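PDB 5H4R: beta-1,3-1,4-glucanase from Caldicellulosiruptor sp. F32, which probably hydrolyses mixed-linkage beta-1,3-1,4-glucans such as lichenan, and is captured in this mutant with cellotetraose bound. Local coordinates for residues F183-Q188 with Q219-T224; Y306-L311 with V347-A352; T88-G93 with M130-Y135. The protein carries 1 engineered substitution. All coordinates share one frame; numbering follows the deposited sequence.

Contact 1 of 3, residues F183-Q188 with Q219-T224. Engineered in segment 183-188: Gln188 (natural residue Glu). With BGC (beta-D-glucopyranose), chain B; BGC (beta-D-glucopyranose), chain C.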
loop_
_atom_site.group_PDB
_atom_site.type_symbol
_atom_site.label_atom_id
_atom_site.label_comp_id
_atom_site.label_asym_id
_atom_site.label_seq_id
_atom_site.Cartn_x
_atom_site.Cartn_y
_atom_site.Cartn_z
ATOM N N PHE A 183 -10.930 0.745 -1.988
ATOM C CA PHE A 183 -10.274 1.667 -2.913
ATOM C C PHE A 183 -9.300 2.535 -2.132
ATOM O O PHE A 183 -9.672 3.116 -1.104
ATOM C CB PHE A 183 -11.262 2.600 -3.623
ATOM C CG PHE A 183 -12.326 1.908 -4.442
ATOM C CD1 PHE A 183 -12.159 0.621 -4.919
ATOM C CD2 PHE A 183 -13.500 2.577 -4.736
ATOM C CE1 PHE A 183 -13.153 0.022 -5.693
ATOM C CE2 PHE A 183 -14.476 1.986 -5.516
ATOM C CZ PHE A 183 -14.303 0.707 -5.987
ATOM N N GLU A 184 -8.103 2.695 -2.676
ATOM C CA GLU A 184 -7.045 3.526 -2.099
ATOM C C GLU A 184 -6.752 4.674 -3.056
ATOM O O GLU A 184 -6.330 4.429 -4.187
ATOM C CB GLU A 184 -5.782 2.674 -1.866
ATOM C CG GLU A 184 -4.558 3.461 -1.409
ATOM C CD GLU A 184 -3.285 2.627 -1.461
ATOM O OE1 GLU A 184 -3.265 1.546 -0.833
ATOM O OE2 GLU A 184 -2.319 3.015 -2.182
ATOM N N ALA A 185 -6.929 5.917 -2.590
ATOM C CA ALA A 185 -6.986 7.078 -3.474
ATOM C C ALA A 185 -5.806 7.132 -4.424
ATOM O O ALA A 185 -5.952 7.369 -5.631
ATOM C CB ALA A 185 -7.023 8.345 -2.629
ATOM N N VAL A 186 -4.612 6.991 -3.858
ATOM C CA VAL A 186 -3.363 7.194 -4.571
ATOM C C VAL A 186 -2.308 6.611 -3.649
ATOM O O VAL A 186 -2.528 6.507 -2.434
ATOM C CB VAL A 186 -3.130 8.703 -4.860
ATOM C CG1 VAL A 186 -3.065 9.522 -3.598
ATOM C CG2 VAL A 186 -1.877 8.911 -5.700
ATOM N N ASN A 187 -1.169 6.237 -4.220
ATOM C CA ASN A 187 -0.127 5.514 -3.504
ATOM C C ASN A 187 0.731 6.431 -2.639
ATOM O O ASN A 187 0.561 6.472 -1.417
ATOM C CB ASN A 187 0.706 4.747 -4.541
ATOM C CG ASN A 187 1.843 4.018 -3.950
ATOM O OD1 ASN A 187 1.676 3.282 -2.983
ATOM N ND2 ASN A 187 3.030 4.181 -4.537
ATOM N N GLN A 188 1.630 7.194 -3.252
ATOM C CA GLN A 188 2.597 8.019 -2.513
ATOM C C GLN A 188 2.616 9.411 -3.136
ATOM O O GLN A 188 3.574 9.817 -3.805
ATOM C CB GLN A 188 3.986 7.378 -2.492
ATOM C CG GLN A 188 3.971 6.122 -1.693
ATOM C CD GLN A 188 5.297 5.441 -1.520
ATOM O OE1 GLN A 188 5.487 4.751 -0.521
ATOM N NE2 GLN A 188 6.187 5.562 -2.500
ATOM N N GLN A 219 -10.272 14.540 -0.960
ATOM C CA GLN A 219 -11.695 14.855 -0.888
ATOM C C GLN A 219 -12.383 14.609 -2.226
ATOM O O GLN A 219 -13.504 14.083 -2.271
ATOM C CB GLN A 219 -11.880 16.303 -0.439
ATOM C CG GLN A 219 -13.310 16.662 -0.234
ATOM C CD GLN A 219 -13.893 15.999 0.988
ATOM O OE1 GLN A 219 -13.475 16.273 2.126
ATOM N NE2 GLN A 219 -14.855 15.128 0.775
ATOM N N VAL A 220 -11.722 14.971 -3.334
ATOM C CA VAL A 220 -12.257 14.688 -4.663
ATOM C C VAL A 220 -12.463 13.192 -4.843
ATOM O O VAL A 220 -13.504 12.742 -5.361
ATOM C CB VAL A 220 -11.312 15.272 -5.731
ATOM C CG1 VAL A 220 -11.687 14.800 -7.132
ATOM C CG2 VAL A 220 -11.349 16.787 -5.664
ATOM N N PHE A 221 -11.475 12.401 -4.426
ATOM C CA PHE A 221 -11.564 10.947 -4.507
ATOM C C PHE A 221 -12.789 10.427 -3.776
ATOM O O PHE A 221 -13.576 9.653 -4.332
ATOM C CB PHE A 221 -10.276 10.330 -3.940
ATOM C CG PHE A 221 -10.413 8.903 -3.444
ATOM C CD1 PHE A 221 -10.558 7.844 -4.337
ATOM C CD2 PHE A 221 -10.356 8.617 -2.090
ATOM C CE1 PHE A 221 -10.650 6.526 -3.854
ATOM C CE2 PHE A 221 -10.438 7.307 -1.626
ATOM C CZ PHE A 221 -10.585 6.275 -2.515
ATOM N N VAL A 222 -12.960 10.815 -2.521
ATOM C CA VAL A 222 -14.103 10.323 -1.755
ATOM C C VAL A 222 -15.403 10.735 -2.432
ATOM O O VAL A 222 -16.308 9.912 -2.635
ATOM C CB VAL A 222 -14.034 10.818 -0.304
ATOM C CG1 VAL A 222 -15.302 10.465 0.466
ATOM C CG2 VAL A 222 -12.817 10.214 0.373
ATOM N N ASP A 223 -15.525 12.017 -2.783
ATOM C CA ASP A 223 -16.766 12.494 -3.381
ATOM C C ASP A 223 -17.052 11.755 -4.682
ATOM O O ASP A 223 -18.205 11.411 -4.981
ATOM C CB ASP A 223 -16.692 14.003 -3.629
ATOM C CG ASP A 223 -16.667 14.831 -2.338
ATOM O OD1 ASP A 223 -17.000 14.292 -1.267
ATOM O OD2 ASP A 223 -16.358 16.044 -2.415
ATOM N N THR A 224 -16.008 11.509 -5.477
ATOM C CA THR A 224 -16.197 10.831 -6.756
ATOM C C THR A 224 -16.704 9.416 -6.540
ATOM O O THR A 224 -17.665 8.981 -7.191
ATOM C CB THR A 224 -14.869 10.822 -7.530
ATOM O OG1 THR A 224 -14.520 12.171 -7.873
ATOM C CG2 THR A 224 -14.973 10.008 -8.792
HETATM C C2 BGC B . 11.576 4.658 -1.915
HETATM C C3 BGC B . 10.401 4.233 -2.793
HETATM C C4 BGC B . 9.330 3.532 -1.954
HETATM C C5 BGC B . 8.930 4.444 -0.788
HETATM C C6 BGC B . 8.139 3.772 0.342
HETATM C C1 BGC B . 11.074 5.564 -0.789
HETATM O O1 BGC B . 12.114 5.920 0.141
HETATM O O2 BGC B . 12.533 5.321 -2.752
HETATM O O3 BGC B . 10.863 3.340 -3.808
HETATM O O4 BGC B . 8.254 3.292 -2.883
HETATM O O5 BGC B . 10.098 4.821 -0.084
HETATM O O6 BGC B . 8.027 4.654 1.494
HETATM C C2 BGC C . 6.363 2.133 -3.690
HETATM C C3 BGC C . 6.617 0.811 -4.391
HETATM C C4 BGC C . 8.103 0.521 -4.275
HETATM C C5 BGC C . 8.321 0.150 -2.810
HETATM C C6 BGC C . 9.790 -0.169 -2.507
HETATM C C1 BGC C . 7.251 2.363 -2.454
HETATM O O2 BGC C . 4.960 2.254 -3.373
HETATM O O3 BGC C . 6.219 0.969 -5.749
HETATM O O4 BGC C . 8.406 -0.593 -5.108
HETATM O O5 BGC C . 7.875 1.187 -1.935
HETATM O O6 BGC C . 10.694 0.846 -2.956
#
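Ala185, just past the end of strand 181-184, lies beside Phe221 of helix 205-226 with 6.1 Å between their CA atoms. Phe221 is directed at the loop, CG anti to the backbone N (chi1 157°), which brings one face of its ring under Ala185. Ala185 CB sits over that face in a CH-pi contact, 3.6 Å from the centroid of the Phe221 ring and 20° off its normal. The rim is met as well: Phe183 CB approaches Phe221 CZ at 3.9 Å in the ring plane, while the Phe183 ring leads away. Trp167 meets the Phe221 ring edge-to-face and donates its NE1 hydrogen to Ala185 O. An alanine in place of this phenylalanine would leave the Ala185 methyl without its ring face, and the loop after the strand would probably be freer to shift.

That loop runs into the sugar site of the (beta/alpha)8 barrel. Asn187 ND2 donates to O2 of the chain C glucose at 3.0 Å. Gln188, engineered in place of the natural glutamate, gives NE2 to O4 of the chain B glucose at 3.1 Å, the oxygen linking the two sugars. The apolar side can thus position the loop, probably leaving the amide hydrogen bonds to the sugars.

Contact 2 of 3, residues Y306-L311 with V347-A352; sequences YFMDKL and VRAARA
Met308 of helix 298-316 meets Ala349 and Ala350 of helix 336-352, and most of its neighbours in the sequence serve other surfaces. Tyr306 comes first on the outer side, one face of its ring covered near the rim by Lys310 CG a turn later. Phe307 turns inward instead, and Met308 CG lies 3.6 Å above the plane of the Phe307 ring, offset toward its rim.

Met308 then crosses to the other helix. Its CG stands anti to the carbonyl carbon (chi1 -66°) and the chain runs on extended, which carries the sulfur up to the backbone between the two alanines. Met308 SD is 3.5 Å from Ala350 N and 3.7 Å from Ala349 CB. The terminal methyl continues past the sulfur and places Met308 CE 3.8 Å from Ala350 CB. Small side chains at both positions probably allow the sulfur to come this near the helix backbone. The two helices flank strand 322-327, the seventh of the (beta/alpha)8 barrel, as successive members of its outer helical shell, and both Phe307 and Met308 touch Ile324 of that strand.

Asp309, one residue on, makes a salt bridge through OD1 to Arg353, whose NH1 in turn donates to Ala349 O, so a polar link accompanies the apolar one. Leu311 packs on Val249 and Leu250 of helix 247-250, on another side of helix 298-316 from the one Met308 uses.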
loop_
_atom_site.group_PDB
_atom_site.type_symbol
_atom_site.label_atom_id
_atom_site.label_comp_id
_atom_site.label_asym_id
_atom_site.label_seq_id
_atom_site.Cartn_x
_atom_site.Cartn_y
_atom_site.Cartn_z
ATOM N N TYR A 306 8.062 3.740 17.220
ATOM C CA TYR A 306 7.756 5.163 17.296
ATOM C C TYR A 306 6.611 5.546 16.374
ATOM O O TYR A 306 5.661 6.208 16.802
ATOM C CB TYR A 306 8.971 6.016 16.973
ATOM C CG TYR A 306 8.683 7.484 17.267
ATOM C CD1 TYR A 306 8.442 7.891 18.573
ATOM C CD2 TYR A 306 8.615 8.436 16.264
ATOM C CE1 TYR A 306 8.146 9.192 18.880
ATOM C CE2 TYR A 306 8.331 9.774 16.579
ATOM C CZ TYR A 306 8.092 10.131 17.886
ATOM O OH TYR A 306 7.797 11.444 18.242
ATOM N N PHE A 307 6.700 5.199 15.088
ATOM C CA PHE A 307 5.637 5.664 14.210
ATOM C C PHE A 307 4.326 4.948 14.526
ATOM O O PHE A 307 3.253 5.544 14.416
ATOM C CB PHE A 307 6.052 5.526 12.722
ATOM C CG PHE A 307 5.758 4.184 12.107
ATOM C CD1 PHE A 307 4.532 3.916 11.487
ATOM C CD2 PHE A 307 6.719 3.204 12.089
ATOM C CE1 PHE A 307 4.282 2.693 10.929
ATOM C CE2 PHE A 307 6.465 1.967 11.526
ATOM C CZ PHE A 307 5.242 1.719 10.927
ATOM N N MET A 308 4.389 3.692 14.960
ATOM C CA MET A 308 3.162 2.977 15.282
ATOM C C MET A 308 2.516 3.558 16.529
ATOM O O MET A 308 1.282 3.692 16.597
ATOM C CB MET A 308 3.464 1.495 15.445
ATOM C CG MET A 308 3.899 0.822 14.165
ATOM S SD MET A 308 3.934 -0.943 14.409
ATOM C CE MET A 308 4.439 -1.484 12.792
ATOM N N ASP A 309 3.330 3.936 17.518
ATOM C CA ASP A 309 2.797 4.609 18.695
ATOM C C ASP A 309 2.077 5.900 18.327
ATOM O O ASP A 309 1.005 6.201 18.864
ATOM C CB ASP A 309 3.913 4.935 19.683
ATOM C CG ASP A 309 4.366 3.733 20.491
ATOM O OD1 ASP A 309 3.604 2.737 20.611
ATOM O OD2 ASP A 309 5.501 3.807 21.028
ATOM N N LYS A 310 2.657 6.695 17.421
ATOM C CA LYS A 310 2.034 7.968 17.091
ATOM C C LYS A 310 0.727 7.758 16.331
ATOM O O LYS A 310 -0.244 8.505 16.537
ATOM C CB LYS A 310 2.992 8.841 16.276
ATOM C CG LYS A 310 4.294 9.213 16.989
ATOM C CD LYS A 310 4.081 10.086 18.173
ATOM C CE LYS A 310 4.107 9.328 19.508
ATOM N NZ LYS A 310 4.031 10.276 20.688
ATOM N N LEU A 311 0.692 6.753 15.445
ATOM C CA LEU A 311 -0.528 6.422 14.710
ATOM C C LEU A 311 -1.605 5.869 15.637
ATOM O O LEU A 311 -2.796 6.176 15.470
ATOM C CB LEU A 311 -0.218 5.425 13.598
ATOM C CG LEU A 311 0.599 5.938 12.417
ATOM C CD1 LEU A 311 0.911 4.809 11.470
ATOM C CD2 LEU A 311 -0.104 7.067 11.664
ATOM N N VAL A 347 4.958 -7.162 12.472
ATOM C CA VAL A 347 3.553 -7.566 12.439
ATOM C C VAL A 347 2.949 -7.582 13.850
ATOM O O VAL A 347 1.817 -7.126 14.059
ATOM C CB VAL A 347 3.409 -8.922 11.728
ATOM C CG1 VAL A 347 1.986 -9.475 11.893
ATOM C CG2 VAL A 347 3.718 -8.756 10.274
ATOM N N ARG A 348 3.670 -8.094 14.850
ATOM C CA ARG A 348 3.101 -8.080 16.203
ATOM C C ARG A 348 2.965 -6.659 16.751
ATOM O O ARG A 348 1.948 -6.316 17.380
ATOM C CB ARG A 348 3.956 -8.913 17.152
ATOM C CG ARG A 348 3.476 -8.882 18.623
ATOM C CD ARG A 348 2.048 -9.352 18.792
ATOM N NE ARG A 348 1.511 -8.950 20.093
ATOM C CZ ARG A 348 0.211 -8.809 20.362
ATOM N NH1 ARG A 348 -0.700 -9.036 19.430
ATOM N NH2 ARG A 348 -0.185 -8.423 21.572
ATOM N N ALA A 349 3.991 -5.829 16.556
ATOM C CA ALA A 349 3.905 -4.442 16.997
ATOM C C ALA A 349 2.668 -3.767 16.415
ATOM O O ALA A 349 1.967 -3.018 17.103
ATOM C CB ALA A 349 5.163 -3.680 16.607
ATOM N N ALA A 350 2.400 -3.999 15.139
ATOM C CA ALA A 350 1.223 -3.415 14.510
ATOM C C ALA A 350 -0.060 -3.994 15.099
ATOM O O ALA A 350 -0.995 -3.255 15.457
ATOM C CB ALA A 350 1.291 -3.670 13.005
ATOM N N ARG A 351 -0.131 -5.313 15.209
ATOM C CA ARG A 351 -1.364 -5.935 15.672
ATOM C C ARG A 351 -1.675 -5.528 17.096
ATOM O O ARG A 351 -2.841 -5.354 17.457
ATOM C CB ARG A 351 -1.287 -7.465 15.581
ATOM C CG ARG A 351 -2.499 -8.194 16.198
ATOM C CD ARG A 351 -3.846 -7.807 15.527
ATOM N NE ARG A 351 -3.757 -8.165 14.122
ATOM C CZ ARG A 351 -4.095 -7.397 13.096
ATOM N NH1 ARG A 351 -4.662 -6.199 13.269
ATOM N NH2 ARG A 351 -3.896 -7.870 11.873
ATOM N N ALA A 352 -0.645 -5.390 17.931
ATOM C CA ALA A 352 -0.851 -4.953 19.305
ATOM C C ALA A 352 -1.481 -3.562 19.366
ATOM O O ALA A 352 -2.097 -3.208 20.375
ATOM C CB ALA A 352 0.484 -4.938 20.059
#

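Contact 3 of 3, residues T88-G93 with M130-Y135; sequences TVKKAG and MKNKMY
Lys90 reaches across to the backbone of Asn132, and its NZ donates to Asn132 O at 2.6 Å. The C=O...N angle is 150°, with the donor tilted 22° from the carbonyl plane. The lysine leaves its helix with CG anti to the backbone N (chi1 176°), and two kinks further along fold the amine onto this carbonyl. A water supplies a second polar link: it accepts from Lys90 NZ at 3.1 Å and donates to Asn132 OD1 at 2.9 Å. The amide nitrogen of Asn132 is engaged elsewhere, by Asp87 and Tyr128 O.

Both segments are helix ends leading into neighbouring barrel strands, 96-99 and 135-139, on the side where those strands begin. Each helix closes in a Schellman motif, with Gly93 and Lys133 in the positive-phi positions. The Lys90 amine may also ease the partial negative charge at the end of helix 116-131.

Apolar contacts lie alongside. The lysine and methionine chains run antiparallel beside each other, with Lys90 CD 3.6 Å from Met134 CG. Met134 then turns at its thioether, and its CE ends 4.2 Å from Val89 CG1, on the buried side of helix 83-91.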
loop_
_atom_site.group_PDB
_atom_site.type_symbol
_atom_site.label_atom_id
_atom_site.label_comp_id
_atom_site.label_asym_id
_atom_site.label_seq_id
_atom_site.Cartn_x
_atom_site.Cartn_y
_atom_site.Cartn_z
ATOM N N THR A 88 -2.349 -19.667 -3.979
ATOM C CA THR A 88 -1.155 -19.957 -3.194
ATOM C C THR A 88 -0.945 -18.919 -2.094
ATOM O O THR A 88 -0.622 -19.271 -0.955
ATOM C CB THR A 88 0.047 -20.027 -4.138
ATOM O OG1 THR A 88 -0.127 -21.136 -5.035
ATOM C CG2 THR A 88 1.347 -20.229 -3.369
ATOM N N VAL A 89 -1.161 -17.643 -2.417
ATOM C CA VAL A 89 -1.043 -16.562 -1.438
ATOM C C VAL A 89 -2.078 -16.731 -0.326
ATOM O O VAL A 89 -1.753 -16.632 0.864
ATOM C CB VAL A 89 -1.179 -15.205 -2.143
ATOM C CG1 VAL A 89 -1.289 -14.062 -1.137
ATOM C CG2 VAL A 89 0.001 -14.957 -3.092
ATOM N N LYS A 90 -3.339 -17.023 -0.697
ATOM C CA LYS A 90 -4.348 -17.292 0.320
ATOM C C LYS A 90 -3.965 -18.488 1.192
ATOM O O LYS A 90 -4.094 -18.439 2.421
ATOM C CB LYS A 90 -5.705 -17.533 -0.344
ATOM C CG LYS A 90 -6.825 -17.932 0.627
ATOM C CD LYS A 90 -7.395 -16.716 1.352
ATOM C CE LYS A 90 -8.557 -17.085 2.291
ATOM N NZ LYS A 90 -9.654 -17.808 1.616
ATOM N N LYS A 91 -3.542 -19.594 0.571
ATOM C CA LYS A 91 -3.229 -20.799 1.329
ATOM C C LYS A 91 -2.137 -20.558 2.365
ATOM O O LYS A 91 -2.101 -21.239 3.406
ATOM C CB LYS A 91 -2.812 -21.919 0.365
ATOM C CG LYS A 91 -2.316 -23.175 1.022
ATOM C CD LYS A 91 -2.239 -24.312 0.001
ATOM C CE LYS A 91 -1.352 -25.459 0.480
ATOM N NZ LYS A 91 -1.755 -25.964 1.817
ATOM N N ALA A 92 -1.217 -19.632 2.084
ATOM C CA ALA A 92 -0.128 -19.352 3.008
ATOM C C ALA A 92 -0.586 -18.570 4.228
ATOM O O ALA A 92 0.172 -18.476 5.208
ATOM C CB ALA A 92 0.975 -18.588 2.287
ATOM N N GLY A 93 -1.812 -18.053 4.214
ATOM C CA GLY A 93 -2.366 -17.354 5.359
ATOM C C GLY A 93 -2.678 -15.893 5.136
ATOM O O GLY A 93 -3.222 -15.258 6.050
ATOM N N MET A 130 -11.286 -12.221 -5.114
ATOM C CA MET A 130 -12.646 -12.329 -4.586
ATOM C C MET A 130 -13.083 -13.785 -4.486
ATOM O O MET A 130 -13.797 -14.169 -3.553
ATOM C CB MET A 130 -13.633 -11.543 -5.459
ATOM C CG MET A 130 -13.330 -10.053 -5.546
ATOM S SD MET A 130 -13.678 -9.132 -4.022
ATOM C CE MET A 130 -15.444 -9.252 -3.916
ATOM N N LYS A 131 -12.698 -14.622 -5.457
ATOM C CA LYS A 131 -13.075 -16.028 -5.385
ATOM C C LYS A 131 -12.476 -16.700 -4.162
ATOM O O LYS A 131 -13.060 -17.658 -3.630
ATOM C CB LYS A 131 -12.650 -16.745 -6.659
ATOM C CG LYS A 131 -13.558 -16.431 -7.826
ATOM C CD LYS A 131 -13.085 -17.117 -9.111
ATOM C CE LYS A 131 -14.183 -17.172 -10.193
ATOM N NZ LYS A 131 -14.493 -15.840 -10.777
ATOM N N ASN A 132 -11.345 -16.197 -3.696
ATOM C CA ASN A 132 -10.687 -16.662 -2.483
ATOM C C ASN A 132 -11.185 -15.935 -1.238
ATOM O O ASN A 132 -10.629 -16.139 -0.157
ATOM C CB ASN A 132 -9.179 -16.502 -2.608
ATOM C CG ASN A 132 -8.528 -17.656 -3.375
ATOM O OD1 ASN A 132 -8.442 -18.787 -2.881
ATOM N ND2 ASN A 132 -8.073 -17.376 -4.577
ATOM N N LYS A 133 -12.242 -15.135 -1.365
ATOM C CA LYS A 133 -12.846 -14.422 -0.232
ATOM C C LYS A 133 -11.832 -13.520 0.489
ATOM O O LYS A 133 -11.921 -13.314 1.699
ATOM C CB LYS A 133 -13.503 -15.408 0.736
ATOM C CG LYS A 133 -14.666 -16.208 0.095
ATOM C CD LYS A 133 -15.394 -17.062 1.107
ATOM C CE LYS A 133 -16.425 -17.957 0.433
ATOM N NZ LYS A 133 -17.040 -18.922 1.386
ATOM N N MET A 134 -10.911 -12.928 -0.265
ATOM C CA MET A 134 -9.854 -12.079 0.282
ATOM C C MET A 134 -10.300 -10.632 0.245
ATOM O O MET A 134 -11.143 -10.251 -0.572
ATOM C CB MET A 134 -8.556 -12.246 -0.513
ATOM C CG MET A 134 -8.005 -13.629 -0.424
ATOM S SD MET A 134 -6.562 -13.819 -1.476
ATOM C CE MET A 134 -5.336 -13.060 -0.402
ATOM N N TYR A 135 -9.763 -9.832 1.163
ATOM C CA TYR A 135 -9.845 -8.391 1.008
ATOM C C TYR A 135 -8.920 -7.975 -0.131
ATOM O O TYR A 135 -7.878 -8.588 -0.355
ATOM C CB TYR A 135 -9.479 -7.692 2.323
ATOM C CG TYR A 135 -10.477 -7.977 3.411
ATOM C CD1 TYR A 135 -10.391 -9.128 4.170
ATOM C CD2 TYR A 135 -11.501 -7.097 3.673
ATOM C CE1 TYR A 135 -11.313 -9.401 5.167
ATOM C CE2 TYR A 135 -12.435 -7.359 4.628
ATOM C CZ TYR A 135 -12.340 -8.498 5.393
ATOM O OH TYR A 135 -13.297 -8.719 6.348
HETATM O O HOH W 1 -10.027 -19.766 -0.713
#

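Overall arrangement
From the N terminus, contact 3 comes first and joins the ends of helices 83-91 and 116-131, closing a loop that contains barrel strand 96-99. Contact 1 follows and closes the connection from strand 181-184 into helix 205-226. Contact 2 comes last, closing the loop between helices 298-316 and 336-352 that contains strand 322-327. The three loops run in series, so none encloses or crosses another. Their centres lie 24 to 25 Å apart, spreading them round the closed eight-stranded barrel. Contacts 2 and 3 tie consecutive helical parts of the outer shell, whereas contact 1 joins shell to strand and holds two residues of the sugar pocket.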